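Local coordinates for muramidase (Trichobolus zukalii, PDB 6ZMV), which probably hydrolyses the glycosidic bonds between the sugars of bacterial peptidoglycan, as a fungal lysozyme of glycoside hydrolase family 25, at residues F26-A31 with Q175-F180; T89-L94 with K201-G206; F119-K124 with G128-I133. All coordinates share one frame; numbering follows the deposited sequence. Where two conformers were deposited one is given.

Contact 1. Residues F26-A31 with Q175-F180; sequences FVIIKA and QTIWQF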
ATOM      1  N   PHE A  26     -12.724   0.931   3.006  1.00  3.50           N
ATOM      2  CA  PHE A  26     -11.706   0.903   1.959  1.00  3.90           C
ATOM      3  C   PHE A  26     -11.079  -0.470   1.909  1.00  3.67           C
ATOM      4  O   PHE A  26     -11.112  -1.243   2.892  1.00  3.21           O
ATOM      5  CB  PHE A  26     -10.641   2.006   2.156  1.00  3.53           C
ATOM      6  CG  PHE A  26      -9.751   1.789   3.360  1.00  3.66           C
ATOM      7  CD1 PHE A  26     -10.149   2.191   4.597  1.00  3.76           C
ATOM      8  CD2 PHE A  26      -8.509   1.153   3.279  1.00  5.20           C
ATOM      9  CE1 PHE A  26      -9.363   1.997   5.725  1.00  4.38           C
ATOM     10  CE2 PHE A  26      -7.735   0.890   4.396  1.00  4.58           C
ATOM     11  CZ  PHE A  26      -8.152   1.355   5.628  1.00  4.81           C
ATOM     12  N   VAL A  27     -10.499  -0.764   0.757  1.00  3.57           N
ATOM     13  CA  VAL A  27      -9.716  -2.005   0.564  1.00  3.55           C
ATOM     14  C   VAL A  27      -8.543  -1.701  -0.337  1.00  3.16           C
ATOM     15  O   VAL A  27      -8.674  -0.933  -1.287  1.00  4.54           O
ATOM     16  CB  VAL A  27     -10.604  -3.148   0.014  1.00  3.32           C
ATOM     17  CG1 VAL A  27     -11.213  -2.775  -1.334  1.00  4.49           C
ATOM     18  CG2 VAL A  27      -9.851  -4.456  -0.003  1.00  3.85           C
ATOM     19  N   ILE A  28      -7.426  -2.311   0.015  1.00  3.31           N
ATOM     20  CA  ILE A  28      -6.191  -2.193  -0.785  1.00  3.61           C
ATOM     21  C   ILE A  28      -5.929  -3.581  -1.372  1.00  3.12           C
ATOM     22  O   ILE A  28      -6.003  -4.566  -0.673  1.00  3.41           O
ATOM     23  CB  ILE A  28      -4.984  -1.674   0.038  1.00  4.88           C
ATOM     24  CG1 ILE A  28      -5.367  -0.579   0.999  1.00  6.58           C
ATOM     25  CG2 ILE A  28      -3.856  -1.269  -0.873  1.00  5.01           C
ATOM     26  CD1 ILE A  28      -4.278  -0.084   1.917  1.00  8.83           C
ATOM     27  N   ILE A  29      -5.725  -3.622  -2.686  1.00  2.41           N
ATOM     28  CA  ILE A  29      -5.770  -4.865  -3.489  1.00  3.02           C
ATOM     29  C   ILE A  29      -4.466  -5.127  -4.227  1.00  3.31           C
ATOM     30  O   ILE A  29      -3.985  -4.229  -4.936  1.00  3.80           O
ATOM     31  CB  ILE A  29      -6.935  -4.769  -4.491  1.00  3.87           C
ATOM     32  CG1 ILE A  29      -8.261  -4.503  -3.813  1.00  4.04           C
ATOM     33  CG2 ILE A  29      -6.970  -6.014  -5.343  1.00  4.40           C
ATOM     34  CD1 ILE A  29      -9.293  -4.024  -4.763  1.00  5.21           C
ATOM     35  N   LYS A  30      -3.891  -6.312  -4.034  1.00  3.07           N
ATOM     36  CA  LYS A  30      -2.617  -6.563  -4.732  1.00  3.13           C
ATOM     37  C   LYS A  30      -2.853  -6.486  -6.238  1.00  2.94           C
ATOM     38  O   LYS A  30      -3.703  -7.190  -6.780  1.00  3.72           O
ATOM     39  CB  LYS A  30      -2.070  -7.942  -4.413  1.00  3.56           C
ATOM     40  CG  LYS A  30      -0.681  -8.166  -4.962  1.00  4.45           C
ATOM     41  CD  LYS A  30      -0.037  -9.453  -4.453  1.00  6.44           C
ATOM     42  CE  LYS A  30       1.399  -9.585  -4.897  1.00  7.59           C
ATOM     43  NZ  LYS A  30       2.028 -10.750  -4.287  1.00 13.46           N
ATOM     44  N   ALA A  31      -1.987  -5.710  -6.903  1.00  3.22           N
ATOM     45  CA  ALA A  31      -1.970  -5.609  -8.363  1.00  3.27           C
ATOM     46  C   ALA A  31      -0.825  -6.375  -8.971  1.00  3.49           C
ATOM     47  O   ALA A  31      -1.029  -7.150  -9.955  1.00  4.05           O
ATOM     48  CB  ALA A  31      -1.977  -4.163  -8.774  1.00  3.88           C
ATOM     49  N   GLN A 175       1.226   7.483  11.028  1.00  4.24           N
ATOM     50  CA  GLN A 175       0.790   6.600   9.928  1.00  4.13           C
ATOM     51  C   GLN A 175      -0.549   7.120   9.400  1.00  3.15           C
ATOM     52  O   GLN A 175      -1.419   7.520  10.161  1.00  4.61           O
ATOM     53  CB  GLN A 175       0.668   5.164  10.434  1.00  4.45           C
ATOM     54  CG  GLN A 175      -0.649   4.760  11.097  1.00  4.20           C
ATOM     55  CD  GLN A 175      -1.019   5.378  12.419  1.00  4.62           C
ATOM     56  OE1 GLN A 175      -2.175   5.181  12.915  1.00  7.96           O
ATOM     57  NE2 GLN A 175      -0.088   6.019  13.037  1.00  2.99           N
ATOM     58  N   THR A 176      -0.714   7.061   8.097  1.00  3.83           N
ATOM     59  CA  THR A 176      -2.000   7.309   7.439  1.00  3.42           C
ATOM     60  C   THR A 176      -2.934   6.109   7.618  1.00  4.01           C
ATOM     61  O   THR A 176      -4.164   6.280   7.825  1.00  3.59           O
ATOM     62  CB  THR A 176      -1.765   7.746   6.004  1.00  3.73           C
ATOM     63  OG1 THR A 176      -1.053   8.978   6.006  1.00  4.87           O
ATOM     64  CG2 THR A 176      -3.043   7.892   5.242  1.00  4.01           C
ATOM     65  N   ILE A 177      -2.410   4.921   7.471  1.00  3.66           N
ATOM     66  CA  ILE A 177      -3.147   3.657   7.655  1.00  3.29           C
ATOM     67  C   ILE A 177      -2.289   2.787   8.557  1.00  3.29           C
ATOM     68  O   ILE A 177      -1.068   2.745   8.387  1.00  3.59           O
ATOM     69  CB  ILE A 177      -3.523   2.995   6.310  1.00  3.54           C
ATOM     70  CG1 ILE A 177      -4.424   3.892   5.458  1.00  4.42           C
ATOM     71  CG2 ILE A 177      -4.122   1.601   6.502  1.00  3.82           C
ATOM     72  CD1 ILE A 177      -4.524   3.511   4.000  1.00  5.75           C
ATOM     73  N   TRP A 178      -2.925   2.058   9.460  1.00  3.83           N
ATOM     74  CA  TRP A 178      -2.321   1.028  10.310  1.00  4.21           C
ATOM     75  C   TRP A 178      -2.842  -0.338   9.901  1.00  4.33           C
ATOM     76  O   TRP A 178      -4.061  -0.564   9.966  1.00  4.95           O
ATOM     77  CB  TRP A 178      -2.696   1.363  11.741  1.00  4.61           C
ATOM     78  CG  TRP A 178      -2.239   0.430  12.803  1.00  4.85           C
ATOM     79  CD1 TRP A 178      -1.237  -0.482  12.785  1.00  5.64           C
ATOM     80  CD2 TRP A 178      -2.822   0.324  14.098  1.00  5.63           C
ATOM     81  NE1 TRP A 178      -1.120  -1.123  13.990  1.00  5.96           N
ATOM     82  CE2 TRP A 178      -2.096  -0.649  14.824  1.00  5.84           C
ATOM     83  CE3 TRP A 178      -3.911   0.959  14.717  1.00  8.98           C
ATOM     84  CZ2 TRP A 178      -2.470  -1.034  16.113  1.00  8.28           C
ATOM     85  CZ3 TRP A 178      -4.212   0.637  16.020  1.00 10.49           C
ATOM     86  CH2 TRP A 178      -3.488  -0.331  16.718  1.00 10.87           C
ATOM     87  N   GLN A 179      -1.973  -1.242   9.542  1.00  4.30           N
ATOM     88  CA  GLN A 179      -2.296  -2.656   9.324  1.00  4.37           C
ATOM     89  C   GLN A 179      -2.077  -3.339  10.661  1.00  4.45           C
ATOM     90  O   GLN A 179      -0.922  -3.512  11.080  1.00  4.88           O
ATOM     91  CB  GLN A 179      -1.488  -3.276   8.198  1.00  4.17           C
ATOM     92  CG  GLN A 179      -2.007  -4.654   7.831  1.00  4.20           C
ATOM     93  CD  GLN A 179      -1.034  -5.399   6.927  1.00  4.79           C
ATOM     94  OE1 GLN A 179       0.077  -5.760   7.386  1.00  5.88           O
ATOM     95  NE2 GLN A 179      -1.421  -5.501   5.679  1.00  6.14           N
ATOM     96  N   PHE A 180      -3.144  -3.711  11.331  1.00  4.60           N
ATOM     97  CA  PHE A 180      -3.040  -4.124  12.765  1.00  4.98           C
ATOM     98  C   PHE A 180      -3.240  -5.615  13.012  1.00  5.41           C
ATOM     99  O   PHE A 180      -2.963  -6.042  14.116  1.00  6.82           O
ATOM    100  CB  PHE A 180      -4.006  -3.327  13.622  1.00  5.81           C
ATOM    101  CG  PHE A 180      -5.462  -3.492  13.284  1.00  5.17           C
ATOM    102  CD1 PHE A 180      -6.197  -4.491  13.928  1.00  5.82           C
ATOM    103  CD2 PHE A 180      -6.136  -2.638  12.403  1.00  6.10           C
ATOM    104  CE1 PHE A 180      -7.553  -4.606  13.685  1.00  6.21           C
ATOM    105  CE2 PHE A 180      -7.501  -2.751  12.188  1.00  6.22           C
ATOM    106  CZ  PHE A 180      -8.196  -3.740  12.807  1.00  5.50           C
TER
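Ile177 meets two side chains at once: its CG2 lies against the ring of Phe26, while its CD1 touches both that ring and the end of Ile28. The branch at CB divides the work. CG2 stands anti to the backbone N and approaches Phe26 CZ at 4.1 Å, coming in obliquely; the two side chains slide past each other in opposite directions. The other branch, CG1, sits beside the backbone N (chi1 -61°) and extends into CD1, which reaches Phe26 CE2 at 4.2 Å. With Ile28 the geometry differs. There the two isoleucines point at each other tip to tip, and Ile177 CD1 stops 4.2 Å from Ile28 CD1. The backbones stay well apart: the closest CA atoms, those of Phe26 and Ile177, are 10.6 Å from each other, and between these two segments three apolar side chains bridge the gap. This is a contact across the inside of a modified TIM barrel, as in family GH25, with an antiparallel strand 189-193: strands 26-33 and 177-181 are not neighbours in the sheet, being separated by strands 2-7 and 189-193. All three residues are buried and lie near the starts of their strands, toward the floor of the barrel. Farther along strand 177-181, the interior becomes polar: Gln179 OE1 bonds the hydroxyls of Tyr134 and Tyr161, and Gln179 NE2 bonds Asp6 and a glycerol.

Contact 2. Residues T89-L94 with K201-G206; sequences TLPGML and KALAKG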
ATOM      1  N   THR A  89     -10.689   6.335  -5.320  1.00  4.47           N
ATOM      2  CA  THR A  89      -9.413   5.683  -5.629  1.00  4.31           C
ATOM      3  C   THR A  89      -8.300   6.158  -4.691  1.00  3.67           C
ATOM      4  O   THR A  89      -8.002   7.323  -4.599  1.00  4.55           O
ATOM      5  CB  THR A  89      -8.984   5.877  -7.076  1.00  4.70           C
ATOM      6  OG1 THR A  89     -10.080   5.626  -7.944  1.00  5.43           O
ATOM      7  CG2 THR A  89      -7.865   4.935  -7.460  1.00  4.20           C
ATOM      8  N   LEU A  90      -7.712   5.211  -3.956  1.00  4.41           N
ATOM      9  CA  LEU A  90      -6.539   5.506  -3.151  1.00  4.04           C
ATOM     10  C   LEU A  90      -5.319   5.654  -4.035  1.00  4.16           C
ATOM     11  O   LEU A  90      -5.210   4.948  -5.047  1.00  4.80           O
ATOM     12  CB  LEU A  90      -6.266   4.387  -2.153  1.00  4.64           C
ATOM     13  CG  LEU A  90      -7.319   4.221  -1.056  1.00  7.59           C
ATOM     14  CD1 LEU A  90      -7.041   2.966  -0.228  1.00 10.34           C
ATOM     15  CD2 LEU A  90      -7.322   5.450  -0.181  1.00 10.88           C
ATOM     16  N   PRO A  91      -4.348   6.483  -3.649  1.00  4.68           N
ATOM     17  CA  PRO A  91      -3.076   6.425  -4.350  1.00  4.96           C
ATOM     18  C   PRO A  91      -2.522   5.016  -4.205  1.00  3.80           C
ATOM     19  O   PRO A  91      -2.646   4.380  -3.167  1.00  4.44           O
ATOM     20  CB  PRO A  91      -2.196   7.460  -3.634  1.00  6.47           C
ATOM     21  CG  PRO A  91      -2.869   7.684  -2.276  1.00  8.71           C
ATOM     22  CD  PRO A  91      -4.334   7.383  -2.487  1.00  5.96           C
ATOM     23  N   GLY A  92      -1.816   4.553  -5.231  1.00  3.33           N
ATOM     24  CA  GLY A  92      -1.235   3.227  -5.193  1.00  3.93           C
ATOM     25  C   GLY A  92      -0.259   3.080  -4.033  1.00  3.61           C
ATOM     26  O   GLY A  92       0.384   4.054  -3.631  1.00  4.44           O
ATOM     27  N   MET A  93      -0.124   1.862  -3.513  1.00  3.33           N
ATOM     28  CA  MET A  93       0.725   1.564  -2.337  1.00  3.52           C
ATOM     29  C   MET A  93       1.939   0.716  -2.745  1.00  3.16           C
ATOM     30  O   MET A  93       1.778  -0.347  -3.377  1.00  4.02           O
ATOM     31  CB  MET A  93      -0.121   0.880  -1.249  1.00  3.62           C
ATOM     32  CG  MET A  93       0.665   0.611  -0.014  1.00  5.42           C
ATOM     33  SD  MET A  93      -0.376  -0.140   1.284  1.00  6.11           S
ATOM     34  CE  MET A  93      -0.168  -1.865   0.913  1.00  7.66           C
ATOM     35  N   LEU A  94       3.119   1.197  -2.390  1.00  3.17           N
ATOM     36  CA  LEU A  94       4.382   0.476  -2.527  1.00  3.26           C
ATOM     37  C   LEU A  94       4.606  -0.400  -1.313  1.00  3.39           C
ATOM     38  O   LEU A  94       4.741   0.132  -0.204  1.00  4.68           O
ATOM     39  CB  LEU A  94       5.528   1.461  -2.678  1.00  3.73           C
ATOM     40  CG  LEU A  94       6.913   0.864  -2.773  1.00  4.07           C
ATOM     41  CD1 LEU A  94       7.091  -0.091  -3.926  1.00  3.95           C
ATOM     42  CD2 LEU A  94       7.961   1.910  -2.818  1.00  4.37           C
ATOM     43  N   LYS A 201     -11.938  10.256   2.408  1.00  4.60           N
ATOM     44  CA  LYS A 201     -12.434  10.735   1.091  1.00  4.55           C
ATOM     45  C   LYS A 201     -11.510  11.815   0.531  1.00  4.96           C
ATOM     46  O   LYS A 201     -11.248  11.818  -0.671  1.00  5.59           O
ATOM     47  CB  LYS A 201     -13.861  11.222   1.202  1.00  6.23           C
ATOM     48  CG  LYS A 201     -14.893  10.131   1.371  1.00  7.50           C
ATOM     49  CD  LYS A 201     -16.286  10.606   1.668  1.00  9.35           C
ATOM     50  CE  LYS A 201     -17.272   9.456   1.697  1.00 12.63           C
ATOM     51  NZ  LYS A 201     -18.603   9.962   2.080  1.00 15.72           N
ATOM     52  N   ALA A 202     -11.023  12.703   1.397  1.00  5.71           N
ATOM     53  CA  ALA A 202     -10.073  13.741   0.984  1.00  6.74           C
ATOM     54  C   ALA A 202      -8.759  13.117   0.524  1.00  7.14           C
ATOM     55  O   ALA A 202      -8.183  13.539  -0.465  1.00  8.08           O
ATOM     56  CB  ALA A 202      -9.867  14.733   2.083  1.00  9.05           C
ATOM     57  N   LEU A 203      -8.274  12.120   1.224  1.00  6.80           N
ATOM     58  CA  LEU A 203      -7.059  11.367   0.764  1.00  6.58           C
ATOM     59  C   LEU A 203      -7.296  10.782  -0.628  1.00  5.31           C
ATOM     60  O   LEU A 203      -6.453  10.942  -1.481  1.00  7.81           O
ATOM     61  CB  LEU A 203      -6.722  10.241   1.747  1.00  8.88           C
ATOM     62  CG  LEU A 203      -5.550   9.394   1.309  1.00  9.10           C
ATOM     63  CD1 LEU A 203      -4.284  10.236   1.267  1.00 11.59           C
ATOM     64  CD2 LEU A 203      -5.379   8.152   2.189  1.00 10.80           C
ATOM     65  N   ALA A 204      -8.437  10.145  -0.861  1.00  6.08           N
ATOM     66  CA  ALA A 204      -8.704   9.532  -2.175  1.00  5.07           C
ATOM     67  C   ALA A 204      -8.783  10.627  -3.263  1.00  5.02           C
ATOM     68  O   ALA A 204      -8.214  10.473  -4.358  1.00  5.46           O
ATOM     69  CB  ALA A 204      -9.971   8.738  -2.100  1.00  5.27           C
ATOM     70  N   LYS A 205      -9.413  11.749  -2.954  1.00  6.71           N
ATOM     71  CA  LYS A 205      -9.619  12.810  -3.963  1.00  7.92           C
ATOM     72  C   LYS A 205      -8.296  13.520  -4.268  1.00  9.28           C
ATOM     73  O   LYS A 205      -8.138  14.011  -5.379  1.00 11.63           O
ATOM     74  CB  LYS A 205     -10.731  13.758  -3.540  1.00 12.21           C
ATOM     75  CG  LYS A 205     -11.189  14.769  -4.579  1.00 15.95           C
ATOM     76  N   GLY A 206      -7.387  13.570  -3.295  1.00 10.81           N
ATOM     77  CA  GLY A 206      -6.083  14.229  -3.462  1.00 12.49           C
ATOM     78  C   GLY A 206      -6.179  15.726  -3.277  1.00 20.23           C
ATOM     79  O   GLY A 206      -5.285  16.433  -3.708  1.00 24.96           O
TER
HETATM   80  O   HOH W   1     -10.028   9.243  -6.179  1.00  6.32           O
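The loop entering strand 93-95 runs close beside the last turn of the C-terminal helix, with the CA atoms of Leu90 and Ala204 only 4.7 Å apart. The small side chain of Ala204 fits this closeness: its CB rests 3.5 Å from Thr89 O. Two carbonyls also come together, Thr89 O and Ala204 O at 3.2 Å; both are acceptors, so this pair is not bonded. Ala204 CA makes a bent CA-H...O contact with Thr89 O at 3.4 Å. Water 1 bridges the backbones, accepting from Thr89 N and donating to Ala204 O at 2.8 Å. Beside this polar seam the leucines meet at an angle, Leu90 CD2 against Leu203 CD2 at 4.1 Å. Leu203 gets there with its CG anti to the backbone N (chi1 177°), and Pro91 CD lies 4.5 Å from Leu203 CG, adding the proline ring to the apolar patch. Thr89 turns its hydroxyl elsewhere, to Asp86, Arg56 and a glycerol. Around the contact, Ile55 of strand 55-61 packs against both Leu90 and Ala204, Trp83 NE1 bonds Ala204 O, and Pro91 leans on Met132 of strand 132-136; helix 197-205 packs at the end of the barrel where strands 55-61 and 93-95 begin.

Contact 3. Residues F119-K124 with G128-I133; sequences FVNRYK and GRYPMI. With SO4 (sulfate ion), chain G.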
ATOM      1  N   PHE A 119      11.093   4.523  -7.615  1.00  4.21           N
ATOM      2  CA  PHE A 119       9.700   4.060  -7.695  1.00  4.03           C
ATOM      3  C   PHE A 119       8.767   5.220  -7.421  1.00  3.62           C
ATOM      4  O   PHE A 119       7.800   5.454  -8.196  1.00  4.14           O
ATOM      5  CB  PHE A 119       9.444   2.907  -6.739  1.00  4.18           C
ATOM      6  CG  PHE A 119       8.064   2.302  -6.882  1.00  3.82           C
ATOM      7  CD1 PHE A 119       6.947   2.965  -6.371  1.00  4.25           C
ATOM      8  CD2 PHE A 119       7.883   1.100  -7.538  1.00  3.91           C
ATOM      9  CE1 PHE A 119       5.689   2.424  -6.534  1.00  4.43           C
ATOM     10  CE2 PHE A 119       6.629   0.567  -7.738  1.00  4.49           C
ATOM     11  CZ  PHE A 119       5.528   1.216  -7.204  1.00  4.05           C
ATOM     12  N   VAL A 120       8.992   5.901  -6.298  0.50  3.79           N
ATOM     13  CA  VAL A 120       8.072   6.959  -5.801  0.50  4.80           C
ATOM     14  C   VAL A 120       7.924   8.097  -6.819  0.50  5.02           C
ATOM     15  O   VAL A 120       6.782   8.532  -7.097  0.50  5.12           O
ATOM     16  CB  VAL A 120       8.587   7.471  -4.444  0.50  5.54           C
ATOM     17  CG1 VAL A 120       8.055   8.842  -4.071  0.50  5.92           C
ATOM     18  CG2 VAL A 120       8.373   6.460  -3.336  0.50  5.62           C
ATOM     19  N   ASN A 121       9.040   8.558  -7.347  1.00  4.16           N
ATOM     20  CA  ASN A 121       9.023   9.684  -8.274  1.00  4.32           C
ATOM     21  C   ASN A 121       8.471   9.229  -9.609  1.00  4.25           C
ATOM     22  O   ASN A 121       7.733   9.995 -10.244  1.00  4.88           O
ATOM     23  CB  ASN A 121      10.409  10.308  -8.393  1.00  4.71           C
ATOM     24  CG  ASN A 121      10.730  11.145  -7.168  1.00  5.45           C
ATOM     25  OD1 ASN A 121      10.070  12.154  -6.908  1.00  6.94           O
ATOM     26  ND2 ASN A 121      11.708  10.719  -6.387  1.00  9.30           N
ATOM     27  N   ARG A 122       8.789   8.037 -10.093  1.00  4.05           N
ATOM     28  CA  ARG A 122       8.161   7.549 -11.336  0.50  4.73           C
ATOM     29  C   ARG A 122       6.645   7.476 -11.168  1.00  4.76           C
ATOM     30  O   ARG A 122       5.896   7.931 -12.070  1.00  4.99           O
ATOM     31  CB  ARG A 122       8.721   6.190 -11.703  0.50  4.61           C
ATOM     32  CG  ARG A 122       8.327   5.719 -13.077  0.50  4.82           C
ATOM     33  CD  ARG A 122       8.702   6.672 -14.184  0.50  5.30           C
ATOM     34  NE  ARG A 122       8.470   6.037 -15.457  0.50  5.84           N
ATOM     35  CZ  ARG A 122       9.033   6.418 -16.577  0.50  8.06           C
ATOM     36  NH1 ARG A 122       9.831   7.464 -16.629  0.50  8.63           N
ATOM     37  NH2 ARG A 122       8.752   5.756 -17.673  0.50 10.61           N
ATOM     38  N   TYR A 123       6.169   6.953 -10.047  1.00  4.16           N
ATOM     39  CA  TYR A 123       4.721   6.871  -9.805  1.00  4.17           C
ATOM     40  C   TYR A 123       4.087   8.265  -9.779  1.00  3.82           C
ATOM     41  O   TYR A 123       2.977   8.437 -10.348  1.00  4.58           O
ATOM     42  CB  TYR A 123       4.445   6.067  -8.525  1.00  4.25           C
ATOM     43  CG  TYR A 123       2.971   5.830  -8.329  1.00  3.91           C
ATOM     44  CD1 TYR A 123       2.378   4.743  -8.944  1.00  4.03           C
ATOM     45  CD2 TYR A 123       2.184   6.727  -7.592  1.00  4.23           C
ATOM     46  CE1 TYR A 123       1.011   4.563  -8.846  1.00  4.00           C
ATOM     47  CE2 TYR A 123       0.824   6.529  -7.476  1.00  4.21           C
ATOM     48  CZ  TYR A 123       0.220   5.462  -8.143  1.00  4.05           C
ATOM     49  OH  TYR A 123      -1.160   5.241  -7.968  1.00  4.56           O
ATOM     50  N   LYS A 124       4.753   9.232  -9.172  1.00  3.85           N
ATOM     51  CA  LYS A 124       4.279  10.604  -9.135  1.00  4.37           C
ATOM     52  C   LYS A 124       4.106  11.171 -10.537  1.00  4.72           C
ATOM     53  O   LYS A 124       3.063  11.795 -10.799  1.00  4.79           O
ATOM     54  CB  LYS A 124       5.254  11.443  -8.310  1.00  6.01           C
ATOM     55  CG  LYS A 124       5.101  12.957  -8.303  1.00 10.73           C
ATOM     56  CD  LYS A 124       3.949  13.439  -7.572  1.00 12.06           C
ATOM     57  CE  LYS A 124       3.980  14.945  -7.494  1.00 12.03           C
ATOM     58  NZ  LYS A 124       2.674  15.458  -7.002  1.00 18.76           N
ATOM     59  N   GLY A 128       0.291  11.580 -11.139  1.00  6.08           N
ATOM     60  CA  GLY A 128       0.042  12.901 -10.571  1.00  6.93           C
ATOM     61  C   GLY A 128       0.258  13.029  -9.107  1.00  7.81           C
ATOM     62  O   GLY A 128       0.371  14.169  -8.634  1.00 11.18           O
ATOM     63  N   ARG A 129       0.424  11.933  -8.384  1.00  5.46           N
ATOM     64  CA  ARG A 129       0.587  12.003  -6.945  1.00  5.98           C
ATOM     65  C   ARG A 129       1.535  10.939  -6.450  1.00  5.48           C
ATOM     66  O   ARG A 129       1.829   9.953  -7.121  1.00  5.33           O
ATOM     67  CB  ARG A 129      -0.736  11.999  -6.215  1.00  7.81           C
ATOM     68  CG  ARG A 129      -1.414  10.656  -6.287  1.00  6.71           C
ATOM     69  CD  ARG A 129      -2.800  10.743  -5.646  1.00  8.79           C
ATOM     70  NE  ARG A 129      -2.769  11.074  -4.212  1.00  9.30           N
ATOM     71  CZ  ARG A 129      -3.818  11.137  -3.438  1.00  8.57           C
ATOM     72  NH1 ARG A 129      -3.675  11.362  -2.146  1.00  8.83           N
ATOM     73  NH2 ARG A 129      -5.009  10.911  -3.952  1.00  8.48           N
ATOM     74  N   TYR A 130       2.056  11.196  -5.283  1.00  5.48           N
ATOM     75  CA  TYR A 130       2.938  10.238  -4.616  1.00  4.09           C
ATOM     76  C   TYR A 130       2.167   8.998  -4.178  1.00  4.36           C
ATOM     77  O   TYR A 130       1.009   9.090  -3.747  1.00  5.45           O
ATOM     78  CB  TYR A 130       3.630  10.908  -3.438  1.00  4.72           C
ATOM     79  CG  TYR A 130       4.699  11.891  -3.872  1.00  5.93           C
ATOM     80  CD1 TYR A 130       5.889  11.422  -4.405  1.00  8.00           C
ATOM     81  CD2 TYR A 130       4.552  13.246  -3.680  1.00  8.05           C
ATOM     82  CE1 TYR A 130       6.891  12.269  -4.804  1.00  9.33           C
ATOM     83  CE2 TYR A 130       5.572  14.111  -4.055  1.00  9.94           C
ATOM     84  CZ  TYR A 130       6.740  13.629  -4.627  1.00 11.16           C
ATOM     85  OH  TYR A 130       7.805  14.432  -5.002  1.00 14.31           O
ATOM     86  N   PRO A 131       2.814   7.830  -4.198  1.00  4.08           N
ATOM     87  CA  PRO A 131       2.220   6.627  -3.672  1.00  3.96           C
ATOM     88  C   PRO A 131       2.287   6.638  -2.156  1.00  3.47           C
ATOM     89  O   PRO A 131       3.080   7.336  -1.534  1.00  4.29           O
ATOM     90  CB  PRO A 131       3.088   5.522  -4.240  1.00  4.58           C
ATOM     91  CG  PRO A 131       4.469   6.174  -4.276  1.00  4.81           C
ATOM     92  CD  PRO A 131       4.223   7.628  -4.606  1.00  4.21           C
ATOM     93  N   MET A 132       1.502   5.752  -1.575  1.00  2.97           N
ATOM     94  CA  MET A 132       1.684   5.375  -0.157  1.00  3.68           C
ATOM     95  C   MET A 132       2.844   4.375  -0.067  1.00  3.39           C
ATOM     96  O   MET A 132       3.092   3.624  -1.035  1.00  4.32           O
ATOM     97  CB  MET A 132       0.407   4.743   0.403  1.00  3.71           C
ATOM     98  CG  MET A 132      -0.838   5.563   0.095  1.00  4.82           C
ATOM     99  SD  MET A 132      -2.280   5.210   1.068  1.00  5.92           S
ATOM    100  CE  MET A 132      -2.658   3.583   0.426  1.00  5.65           C
ATOM    101  N   ILE A 133       3.501   4.336   1.078  1.00  3.82           N
ATOM    102  CA  ILE A 133       4.578   3.356   1.373  1.00  4.02           C
ATOM    103  C   ILE A 133       4.116   2.498   2.523  1.00  3.97           C
ATOM    104  O   ILE A 133       3.849   3.063   3.618  1.00  4.32           O
ATOM    105  CB  ILE A 133       5.913   4.020   1.648  1.00  4.12           C
ATOM    106  CG1 ILE A 133       6.401   4.741   0.389  1.00  4.53           C
ATOM    107  CG2 ILE A 133       6.914   2.997   2.132  1.00  4.91           C
ATOM    108  CD1 ILE A 133       7.646   5.609   0.650  1.00  5.00           C
TER
HETATM  109  S   SO4 G 305       0.439  14.546  -3.799  0.50 18.79           S
HETATM  110  O1  SO4 G 305       1.572  14.122  -4.587  0.50 17.84           O
HETATM  111  O2  SO4 G 305      -0.034  13.338  -3.201  0.50 29.56           O
HETATM  112  O3  SO4 G 305       0.930  15.445  -2.780  0.50 20.89           O
HETATM  113  O4  SO4 G 305      -0.611  15.145  -4.592  0.50 18.80           O
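The side chain of Lys124 starts with CG trans to N, then bends at chi2 (72°), and this one kink lays its chain across Tyr130. The Lys124 CD methylene sits over the centre of the Tyr130 ring, 3.8 Å from the centroid and 7° off the normal, a well-centred CH-pi contact. Beyond CD the chain runs on straight, carrying the ammonium past the ring to a polar cluster. Lys124 NZ bonds Gly128 O at 3.1 Å from above the carbonyl plane, away from its lone pairs, and a sulfate oxygen, SO4 O1, at 3.0 Å. The same O1 accepts from Tyr130 N at 3.0 Å in a fairly straight bond (159°), so a lysine and a backbone amide grip one oxygen of this anion, which probably came from the crystallisation liquor. The guanidinium of Arg129 is engaged elsewhere, bonding Leu203 O and making a cation-pi contact with Trp83. On the inner side, Tyr123 slides past Pro131 in the opposite direction, its CD2 3.7 Å from Pro131 CB and 3.3 Å from Arg129 O. The Tyr123 hydroxyl reaches farther, to Gly81 O and Gly92 N. Val120, deposited in two conformers, lies at the Tyr130 ring edge and beside Pro131 and Ile133, although the fine detail there is doubtful. The backbone turn is closed by Gly128 N bonding Lys124 O at 2.8 Å, and Gly128 leaves the helix with positive phi, a conformation that glycine tolerates readily. This is the returning half of a beta-alpha-beta crossover, in which helix 109-127 follows strand 93-95 and a short loop, 128-131, leads from its end into the parallel strand 132-136 of the barrel.

How the contacts relate
All three contacts reach the same curled sheet and touch one another. Contacts 1 and 2, with centres 11 Å apart, join in the barrel interior, where Ile28 CD1 packs 4.0 Å from Met93 SD. Contact 3 reaches the same core through Met132 CE, 4.0 Å from Ile177 CD1. Contacts 2 and 3 are tied by probable hydrogen bonds: Leu94 N to Met132 O at 2.8 Å between adjacent strands, and Arg129 NH2 to Leu203 O at 2.9 Å, linking the last helix to the loop before strand 132-136. Contact 3 is nested within the chain loops closed by the others. In TIM barrels the active site lies at the C-terminal strand ends, whereas the apolar meeting in contact 1 lies toward the opposite end.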